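Long-range contacts in beta-ketoacyl synthase (Burkholderia phymatum, PDB 4EWG), which probably catalyses carbon-carbon bond formation in fatty acid elongation, as a 3-oxoacyl-[acyl-carrier-protein] synthase of the thiolase-like superfamily: residues A28-G33 / W360-L365; G75-Y80 / H145-N150; G171-G176 / F264-D269; G312-S317 / P372-L377. One frame throughout, in Å; residues are numbered along the deposited sequence.

Contact 1 (A28-G33 / W360-L365); sequences AALKAG and WYAPTL
K31, on the last turn of helix 23-32, lays its side chain across the indole of W360. From CB the chain runs out extended, and CG is the first atom to press on the ring, 3.3 Å from W360 CZ2 and approaching at a slant. CD lifts a little, to 4.1 Å from the same CZ2. CE then comes down near the pyrrole part, 3.5 Å from W360 NE1. At the tip, NZ lies 4.8 Å from the centroid of the five-membered ring and 29° off its normal, an off-centre cation-pi contact; the same ammonium makes a salt bridge with E27 one turn earlier.

The indole gets there because W360 CG stands anti to the backbone N (chi1 -176°), throwing the ring toward the helix. L30 meets it differently: its CB sits in the ring plane at the edge, 3.8 Å from W360 CH2. Further along, L365 closes on the end of the helix, its CD2 3.4 Å from G33 O, just where G33 turns out of helical geometry with positive phi.

This is a helix C-terminus resting on the segment that leaves strand 360-361, with a partly exposed lysine-tryptophan cation-pi pair at its margin.

Contact 2 (G75-Y80 / H145-N150); sequences GRVSMY and HTTAVN
S78 points its hydroxyl from helix 76-92 straight at helix 146-154, where it comes close to T146 and N150, one turn apart on the same helix. S78 OG lies beside its own backbone N, opposite the carbonyl carbon (chi1 -76°), and this aims it at the two partners. The amide of N150 comes alongside: its ND2 gives S78 OG a weak, bent hydrogen bond of 2.9 Å, at 146°. Beside that amide nitrogen, T146 OG1 lies 3.0 Å from S78 OG; T146 OG1 is hydrogen-bonded to V140 O. N150 ND2 reaches back as well to T146 O in another weak bond, while its OD1 is held by S73 OG.

Next to this polar group lies an apolar one. V77 and T147 cross at about a right angle, methyl against methyl, with V77 CG2 3.7 Å from T147 CG2. V77 CG1 meets T146 CG2 more loosely, at 4.1 Å, the two side chains slanting past each other. The CA atoms of S78 and T147 are 4.6 Å apart, consistent with the serine's short side chain. The axes of segments 76-80 and 146-150 cross at -48°. A195 of strand 189-196 packs on both V77 and T147, and M273 of the second subunit packs on N150.

Chemically, this is a buried cluster of two hydroxyls and an amide, where V140 O and S73 OG supply much of the hydrogen bonding. The bent N150 bond is probably a modest hold on S78, and the packing around V77 and T147 adds to it.

Contact 3 (G171-G176 / F264-D269); sequences GSQAIG and FGCNSD
G176 and F264 make the main packing contact, a CH-pi interaction. G176 CA stands over the centre of the phenyl face, 3.4 Å from the ring centroid and only 4° off the normal, so all six ring carbons are at nearly the same distance from it. F264 swings its CG anti to the backbone N (chi1 173°), and that carries the ring off the strand and up against the helix. The absence of a side chain at G176 is what permits so close an approach. Along the same helix the ring also passes the backbone of the preceding turn, with S172 O 3.9 Å from F264 CE1 and Q173 CA 4.3 Å from F264 CZ, both met at a slant.

The polar part is one N-H...S hydrogen bond. Q173 stretches out from the helix and its NE2 donates to C266 SG at 3.4 Å, at 157°; the sulfur lies in the amide plane. The amide has further holds: OE1 is bonded to S166 OG, and NE2 also serves I161 O of the second subunit. Between these partners the rotation of the amide is well defined, and the glutamine ties helix, strand and dimer interface together.

Backbone pairing completes the setting, since G265 and N267 are joined to S405 and N403 of the neighbouring strand 402-409. Here the packing of helix 170-183 on strand 259-268 is part of the layered thiolase fold; in ketosynthases the central helix of this kind begins next to the nucleophilic cysteine, and helix 170-183 is consistent with that position.

Contact 4 (G312-S317 / P372-L377); sequences GDVAES and PACAPL
Two side-chain torsions bring S317 and C374 together. S317 OG sits between its backbone N and carbonyl carbon (chi1 64°), which turns it both back along its own helix and out toward the loop. C374 SG lies beside its backbone N (chi1 -71°) and so reaches along the helix toward the preceding turn, ending 4.0 Å from D313 O.

With that rotamer the serine hydroxyl is held from two directions. It gives its proton to V314 O, one turn earlier, in a short 2.6 Å bond. It accepts from the loop: A375 N donates to S317 OG at 3.0 Å, at 157°. The hydroxyl thus bridges a helix carbonyl and a loop N-H, and its proton has a settled direction. C374 CA rests on the same oxygen, 3.4 Å from S317 OG.

Van der Waals contacts extend the join both ways. Toward the helix start, V314 CG1 lies 3.7 Å from A373 O and its other methyl, CG2, faces A373 CB at 4.2 Å. Beyond the serine, A375 CB and L377 both come to the S317 carbonyl, with L377 CD1 3.7 Å from S317 O.

The loop 372-377 therefore lies along one flank of helix 310-324, with L377 continuing onto T320 and A321. It leads directly into strand 378-379, an outermost strand of the large sheet within this chain, whose Y379 packs on S317 and C374 and bonds A375 O through its hydroxyl. On another side of the helix, A315 and E316 meet M281 of helix 278-291.

How the contacts relate
Contacts 2 and 3 are buried and both touch the second subunit, whereas contacts 1 and 4 are partly buried, farther from the chain centre and touched by no other chain. The four use different helices, 23-32, 76-92 with 146-154, 170-183 and 310-324, but contacts 1 and 4 draw their second segments from strand 360-361 and the connection that follows it to strand 378-379. Those two come within about 7 Å at their nearest atoms and alternate along the sequence. Chemistry follows place: contact 1 has a cation-pi pair at the surface, contact 4 a serine bridging helix and loop, contact 2 clustered buried polar groups, and contact 3 a glycine CA against an aromatic face with an amide-sulfur bond.

Contact 1 (A28-G33 / W360-L365)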
# COMPACT_ATOMS: atom_id res chain seq x y z
N ALA A 28 25.21 -8.23 -20.98
CA ALA A 28 25.61 -9.31 -21.89
C ALA A 28 24.38 -10.08 -22.37
O ALA A 28 24.24 -10.38 -23.55
CB ALA A 28 26.63 -10.24 -21.21
N ALA A 29 23.43 -10.33 -21.46
CA ALA A 29 22.19 -11.01 -21.83
C ALA A 29 21.35 -10.16 -22.79
O ALA A 29 20.93 -10.63 -23.83
CB ALA A 29 21.39 -11.37 -20.60
N LEU A 30 21.12 -8.91 -22.43
CA LEU A 30 20.40 -8.02 -23.32
C LEU A 30 21.05 -8.08 -24.70
O LEU A 30 20.38 -8.36 -25.71
CB LEU A 30 20.41 -6.59 -22.78
CG LEU A 30 19.59 -6.30 -21.52
CD1 LEU A 30 19.83 -4.86 -21.07
CD2 LEU A 30 18.10 -6.54 -21.75
N LYS A 31 22.36 -7.89 -24.74
CA LYS A 31 23.09 -7.91 -26.01
C LYS A 31 22.91 -9.20 -26.78
O LYS A 31 22.82 -9.17 -27.99
CB LYS A 31 24.59 -7.67 -25.81
CG LYS A 31 24.91 -6.21 -25.71
CD LYS A 31 26.38 -5.89 -25.81
CE LYS A 31 26.54 -4.38 -25.81
NZ LYS A 31 27.83 -3.98 -25.19
N ALA A 32 22.90 -10.32 -26.08
CA ALA A 32 22.82 -11.62 -26.73
C ALA A 32 21.42 -11.89 -27.32
O ALA A 32 21.23 -12.87 -28.04
CB ALA A 32 23.24 -12.73 -25.77
N GLY A 33 20.44 -11.03 -27.04
CA GLY A 33 19.14 -11.05 -27.74
C GLY A 33 18.21 -12.26 -27.57
O GLY A 33 17.32 -12.45 -28.38
N TRP A 360 23.30 3.55 -24.36
CA TRP A 360 23.04 2.28 -25.03
C TRP A 360 21.68 1.78 -24.65
O TRP A 360 21.40 1.51 -23.48
CB TRP A 360 24.11 1.31 -24.64
CG TRP A 360 24.04 -0.01 -25.31
CD1 TRP A 360 24.70 -0.42 -26.47
CD2 TRP A 360 23.31 -1.18 -24.85
NE1 TRP A 360 24.41 -1.72 -26.77
CE2 TRP A 360 23.57 -2.24 -25.82
CE3 TRP A 360 22.47 -1.46 -23.75
CZ2 TRP A 360 23.00 -3.51 -25.70
CZ3 TRP A 360 21.91 -2.74 -23.64
CH2 TRP A 360 22.17 -3.74 -24.59
N TYR A 361 20.79 1.67 -25.64
CA TYR A 361 19.39 1.40 -25.37
C TYR A 361 18.94 0.14 -26.09
O TYR A 361 18.89 0.08 -27.33
CB TYR A 361 18.53 2.62 -25.74
CG TYR A 361 18.76 3.83 -24.84
CD1 TYR A 361 19.87 4.64 -25.01
CD2 TYR A 361 17.87 4.15 -23.81
CE1 TYR A 361 20.10 5.73 -24.18
CE2 TYR A 361 18.08 5.25 -22.99
CZ TYR A 361 19.20 6.04 -23.18
OH TYR A 361 19.43 7.14 -22.37
N ALA A 362 18.59 -0.87 -25.30
CA ALA A 362 18.20 -2.18 -25.83
C ALA A 362 16.96 -2.09 -26.73
O ALA A 362 16.03 -1.32 -26.48
CB ALA A 362 17.97 -3.18 -24.69
N PRO A 363 16.93 -2.88 -27.78
CA PRO A 363 15.75 -2.90 -28.62
C PRO A 363 14.66 -3.73 -27.96
O PRO A 363 14.96 -4.57 -27.09
CB PRO A 363 16.25 -3.61 -29.87
CG PRO A 363 17.20 -4.61 -29.34
CD PRO A 363 17.88 -3.94 -28.17
N THR A 364 13.43 -3.56 -28.39
CA THR A 364 12.38 -4.52 -28.04
C THR A 364 12.62 -5.82 -28.83
O THR A 364 12.59 -5.83 -30.06
CB THR A 364 10.97 -3.98 -28.32
OG1 THR A 364 10.76 -2.79 -27.56
CG2 THR A 364 9.89 -4.99 -27.95
N LEU A 365 12.89 -6.89 -28.09
CA LEU A 365 13.06 -8.25 -28.65
C LEU A 365 11.76 -8.72 -29.28
O LEU A 365 10.67 -8.35 -28.82
CB LEU A 365 13.45 -9.21 -27.54
CG LEU A 365 14.74 -10.00 -27.68
CD1 LEU A 365 15.97 -9.06 -27.78
CD2 LEU A 365 14.89 -10.97 -26.52

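Contact 2 (G75-Y80 / H145-N150)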
# COMPACT_ATOMS: atom_id res chain seq x y z
N GLY A 75 8.50 -15.14 2.80
CA GLY A 75 8.36 -16.06 1.67
C GLY A 75 9.25 -15.55 0.58
O GLY A 75 10.02 -14.62 0.82
N ARG A 76 9.14 -16.11 -0.63
CA ARG A 76 10.10 -15.81 -1.68
C ARG A 76 10.12 -14.33 -2.06
O ARG A 76 11.19 -13.74 -2.22
CB ARG A 76 9.84 -16.63 -2.95
CG ARG A 76 10.38 -18.05 -2.90
CD ARG A 76 10.10 -18.86 -4.16
NE ARG A 76 11.09 -18.62 -5.27
CZ ARG A 76 12.37 -19.07 -5.29
NH1 ARG A 76 12.88 -19.75 -4.25
NH2 ARG A 76 13.15 -18.80 -6.35
N VAL A 77 8.95 -13.74 -2.23
CA VAL A 77 8.87 -12.36 -2.71
C VAL A 77 9.59 -11.41 -1.75
O VAL A 77 10.26 -10.48 -2.19
CB VAL A 77 7.40 -11.93 -2.94
CG1 VAL A 77 6.62 -11.89 -1.63
CG2 VAL A 77 7.33 -10.56 -3.64
N SER A 78 9.44 -11.65 -0.47
CA SER A 78 10.12 -10.85 0.53
C SER A 78 11.61 -11.17 0.53
O SER A 78 12.42 -10.28 0.67
CB SER A 78 9.50 -11.07 1.93
OG SER A 78 8.27 -10.37 2.03
N MET A 79 11.98 -12.43 0.30
CA MET A 79 13.41 -12.77 0.12
C MET A 79 14.02 -12.08 -1.09
O MET A 79 15.14 -11.55 -1.00
CB MET A 79 13.62 -14.27 0.04
CG MET A 79 13.33 -14.97 1.33
SD MET A 79 13.96 -16.65 1.38
CE MET A 79 12.97 -17.47 0.12
N TYR A 80 13.30 -12.03 -2.20
CA TYR A 80 13.78 -11.28 -3.38
C TYR A 80 13.97 -9.80 -3.01
O TYR A 80 14.98 -9.19 -3.32
CB TYR A 80 12.79 -11.34 -4.52
CG TYR A 80 12.47 -12.72 -5.10
CD1 TYR A 80 13.17 -13.87 -4.76
CD2 TYR A 80 11.44 -12.85 -6.02
CE1 TYR A 80 12.86 -15.10 -5.33
CE2 TYR A 80 11.11 -14.07 -6.58
CZ TYR A 80 11.83 -15.19 -6.24
OH TYR A 80 11.47 -16.40 -6.84
N HIS A 145 1.76 -5.74 2.73
CA HIS A 145 3.01 -5.02 2.93
C HIS A 145 4.15 -5.90 3.40
O HIS A 145 5.06 -5.42 4.02
CB HIS A 145 2.79 -3.83 3.87
CG HIS A 145 2.15 -4.18 5.21
ND1 HIS A 145 1.14 -5.05 5.33
CD2 HIS A 145 2.41 -3.72 6.49
CE1 HIS A 145 0.76 -5.14 6.63
NE2 HIS A 145 1.54 -4.34 7.34
N THR A 146 4.11 -7.20 3.05
CA THR A 146 5.15 -8.15 3.42
C THR A 146 6.54 -7.72 2.93
O THR A 146 7.53 -7.78 3.69
CB THR A 146 4.84 -9.59 2.97
OG1 THR A 146 5.76 -10.50 3.58
CG2 THR A 146 4.85 -9.74 1.44
N THR A 147 6.62 -7.28 1.68
CA THR A 147 7.89 -6.86 1.15
C THR A 147 8.43 -5.65 1.98
O THR A 147 9.55 -5.68 2.46
CB THR A 147 7.83 -6.52 -0.34
OG1 THR A 147 6.84 -5.52 -0.56
CG2 THR A 147 7.54 -7.75 -1.17
N ALA A 148 7.60 -4.62 2.16
CA ALA A 148 8.04 -3.36 2.78
C ALA A 148 8.50 -3.58 4.22
O ALA A 148 9.54 -3.03 4.65
CB ALA A 148 6.92 -2.29 2.77
N VAL A 149 7.70 -4.32 4.98
CA VAL A 149 8.00 -4.59 6.35
C VAL A 149 9.27 -5.49 6.47
O VAL A 149 10.14 -5.22 7.27
CB VAL A 149 6.80 -5.22 7.07
CG1 VAL A 149 7.21 -5.77 8.44
CG2 VAL A 149 5.69 -4.19 7.22
N ASN A 150 9.39 -6.51 5.63
CA ASN A 150 10.56 -7.41 5.71
C ASN A 150 11.88 -6.70 5.38
O ASN A 150 12.85 -6.90 6.05
CB ASN A 150 10.38 -8.65 4.83
CG ASN A 150 9.67 -9.75 5.55
OD1 ASN A 150 10.06 -10.10 6.66
ND2 ASN A 150 8.59 -10.29 4.94

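Contact 3 (G171-G176 / F264-D269)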
# COMPACT_ATOMS: atom_id res chain seq x y z
N GLY A 171 6.35 -0.85 -7.92
CA GLY A 171 7.73 -0.42 -7.92
C GLY A 171 7.89 1.03 -8.32
O GLY A 171 8.77 1.73 -7.77
N SER A 172 7.06 1.48 -9.25
CA SER A 172 7.11 2.87 -9.71
C SER A 172 6.47 3.81 -8.70
O SER A 172 6.98 4.90 -8.48
CB SER A 172 6.47 3.03 -11.09
OG SER A 172 5.17 2.42 -11.15
N GLN A 173 5.36 3.41 -8.08
CA GLN A 173 4.83 4.22 -6.99
C GLN A 173 5.81 4.28 -5.80
O GLN A 173 5.91 5.31 -5.12
CB GLN A 173 3.46 3.73 -6.52
CG GLN A 173 2.34 4.05 -7.52
CD GLN A 173 0.94 3.92 -6.92
OE1 GLN A 173 0.64 2.97 -6.21
NE2 GLN A 173 0.09 4.90 -7.18
N ALA A 174 6.53 3.19 -5.56
CA ALA A 174 7.51 3.18 -4.48
C ALA A 174 8.54 4.25 -4.78
O ALA A 174 8.81 5.09 -3.93
CB ALA A 174 8.15 1.80 -4.30
N ILE A 175 9.06 4.27 -5.99
CA ILE A 175 10.10 5.21 -6.36
C ILE A 175 9.53 6.62 -6.26
O ILE A 175 10.14 7.49 -5.61
CB ILE A 175 10.73 4.90 -7.78
CG1 ILE A 175 11.48 3.57 -7.70
CG2 ILE A 175 11.68 6.02 -8.28
CD1 ILE A 175 11.85 2.93 -9.02
N GLY A 176 8.35 6.83 -6.83
CA GLY A 176 7.74 8.15 -6.86
C GLY A 176 7.40 8.70 -5.50
O GLY A 176 7.70 9.85 -5.17
N PHE A 264 7.75 13.09 -11.16
CA PHE A 264 6.90 11.95 -10.96
C PHE A 264 5.47 12.35 -11.20
O PHE A 264 5.00 13.31 -10.61
CB PHE A 264 7.08 11.41 -9.54
CG PHE A 264 6.12 10.33 -9.17
CD1 PHE A 264 6.05 9.17 -9.91
CD2 PHE A 264 5.31 10.46 -8.04
CE1 PHE A 264 5.17 8.16 -9.56
CE2 PHE A 264 4.46 9.43 -7.67
CZ PHE A 264 4.37 8.29 -8.44
N GLY A 265 4.78 11.62 -12.06
CA GLY A 265 3.36 11.87 -12.33
C GLY A 265 2.59 10.58 -12.01
O GLY A 265 3.05 9.48 -12.34
N CYS A 266 1.46 10.73 -11.34
CA CYS A 266 0.65 9.63 -10.98
C CYS A 266 -0.81 10.00 -10.99
O CYS A 266 -1.22 10.97 -10.33
CB CYS A 266 1.05 9.13 -9.59
SG CYS A 266 0.12 7.67 -9.10
N ASN A 267 -1.58 9.23 -11.74
CA ASN A 267 -3.02 9.41 -11.83
C ASN A 267 -3.73 8.09 -12.11
O ASN A 267 -3.11 7.04 -12.07
CB ASN A 267 -3.38 10.49 -12.88
CG ASN A 267 -3.17 10.03 -14.31
OD1 ASN A 267 -2.57 8.99 -14.56
ND2 ASN A 267 -3.68 10.81 -15.25
N SER A 268 -5.04 8.14 -12.33
CA SER A 268 -5.77 6.98 -12.84
C SER A 268 -6.79 7.34 -13.92
O SER A 268 -7.26 8.48 -14.03
CB SER A 268 -6.43 6.18 -11.73
OG SER A 268 -6.82 7.03 -10.71
N ASP A 269 -7.13 6.32 -14.71
CA ASP A 269 -8.08 6.46 -15.81
C ASP A 269 -9.51 6.71 -15.33
O ASP A 269 -10.28 7.31 -16.04
CB ASP A 269 -8.09 5.20 -16.68
CG ASP A 269 -6.75 4.92 -17.38
OD1 ASP A 269 -5.92 5.86 -17.52
OD2 ASP A 269 -6.55 3.74 -17.81

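Contact 4 (G312-S317 / P372-L377)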
# COMPACT_ATOMS: atom_id res chain seq x y z
N GLY A 312 -3.25 -2.90 -24.39
CA GLY A 312 -2.24 -2.20 -23.59
C GLY A 312 -1.25 -1.49 -24.48
O GLY A 312 -0.99 -0.32 -24.31
N ASP A 313 -0.71 -2.22 -25.45
CA ASP A 313 0.26 -1.66 -26.34
C ASP A 313 -0.32 -0.54 -27.22
O ASP A 313 0.31 0.51 -27.40
CB ASP A 313 0.88 -2.76 -27.20
CG ASP A 313 1.80 -3.68 -26.41
OD1 ASP A 313 1.85 -3.59 -25.14
OD2 ASP A 313 2.49 -4.51 -27.07
N VAL A 314 -1.53 -0.74 -27.73
CA VAL A 314 -2.19 0.31 -28.56
C VAL A 314 -2.38 1.60 -27.73
O VAL A 314 -1.88 2.66 -28.11
CB VAL A 314 -3.55 -0.18 -29.11
CG1 VAL A 314 -4.35 0.99 -29.72
CG2 VAL A 314 -3.33 -1.30 -30.12
N ALA A 315 -3.05 1.49 -26.60
CA ALA A 315 -3.27 2.64 -25.72
C ALA A 315 -1.98 3.33 -25.34
O ALA A 315 -1.93 4.58 -25.34
CB ALA A 315 -3.98 2.20 -24.45
N GLU A 316 -0.96 2.55 -24.96
CA GLU A 316 0.32 3.13 -24.54
C GLU A 316 0.96 3.91 -25.70
O GLU A 316 1.44 5.03 -25.51
CB GLU A 316 1.31 2.06 -24.01
CG GLU A 316 2.65 2.65 -23.61
CD GLU A 316 3.60 1.68 -22.89
OE1 GLU A 316 3.38 0.45 -22.88
OE2 GLU A 316 4.57 2.17 -22.29
N SER A 317 0.96 3.31 -26.89
CA SER A 317 1.55 3.96 -28.07
C SER A 317 0.89 5.28 -28.35
O SER A 317 1.57 6.28 -28.57
CB SER A 317 1.47 3.08 -29.31
OG SER A 317 0.15 2.83 -29.72
N PRO A 372 0.17 -1.93 -37.11
CA PRO A 372 -0.35 -0.65 -37.60
C PRO A 372 -1.43 -0.02 -36.70
O PRO A 372 -1.73 1.15 -36.84
CB PRO A 372 -0.93 -0.99 -39.00
CG PRO A 372 -1.10 -2.48 -39.01
CD PRO A 372 -0.24 -3.08 -37.94
N ALA A 373 -2.02 -0.80 -35.80
CA ALA A 373 -2.97 -0.25 -34.87
C ALA A 373 -2.25 0.54 -33.77
O ALA A 373 -2.88 1.30 -33.07
CB ALA A 373 -3.87 -1.36 -34.27
N CYS A 374 -0.93 0.37 -33.63
CA CYS A 374 -0.13 1.20 -32.71
C CYS A 374 0.31 2.52 -33.36
O CYS A 374 0.65 2.56 -34.53
CB CYS A 374 1.10 0.44 -32.23
SG CYS A 374 0.75 -0.93 -31.06
N ALA A 375 0.35 3.58 -32.57
CA ALA A 375 0.78 4.89 -33.06
C ALA A 375 2.26 4.84 -33.48
O ALA A 375 3.08 4.18 -32.83
CB ALA A 375 0.57 5.97 -32.00
N PRO A 376 2.61 5.54 -34.57
CA PRO A 376 4.00 5.69 -34.99
C PRO A 376 4.85 6.32 -33.90
O PRO A 376 4.54 7.42 -33.43
CB PRO A 376 3.91 6.60 -36.21
CG PRO A 376 2.60 6.25 -36.79
CD PRO A 376 1.69 6.05 -35.61
N LEU A 377 5.88 5.58 -33.50
CA LEU A 377 6.90 6.05 -32.57
C LEU A 377 8.22 5.56 -33.14
O LEU A 377 8.23 4.82 -34.11
CB LEU A 377 6.66 5.49 -31.16
CG LEU A 377 5.45 6.09 -30.41
CD1 LEU A 377 5.04 5.27 -29.20
CD2 LEU A 377 5.73 7.53 -30.02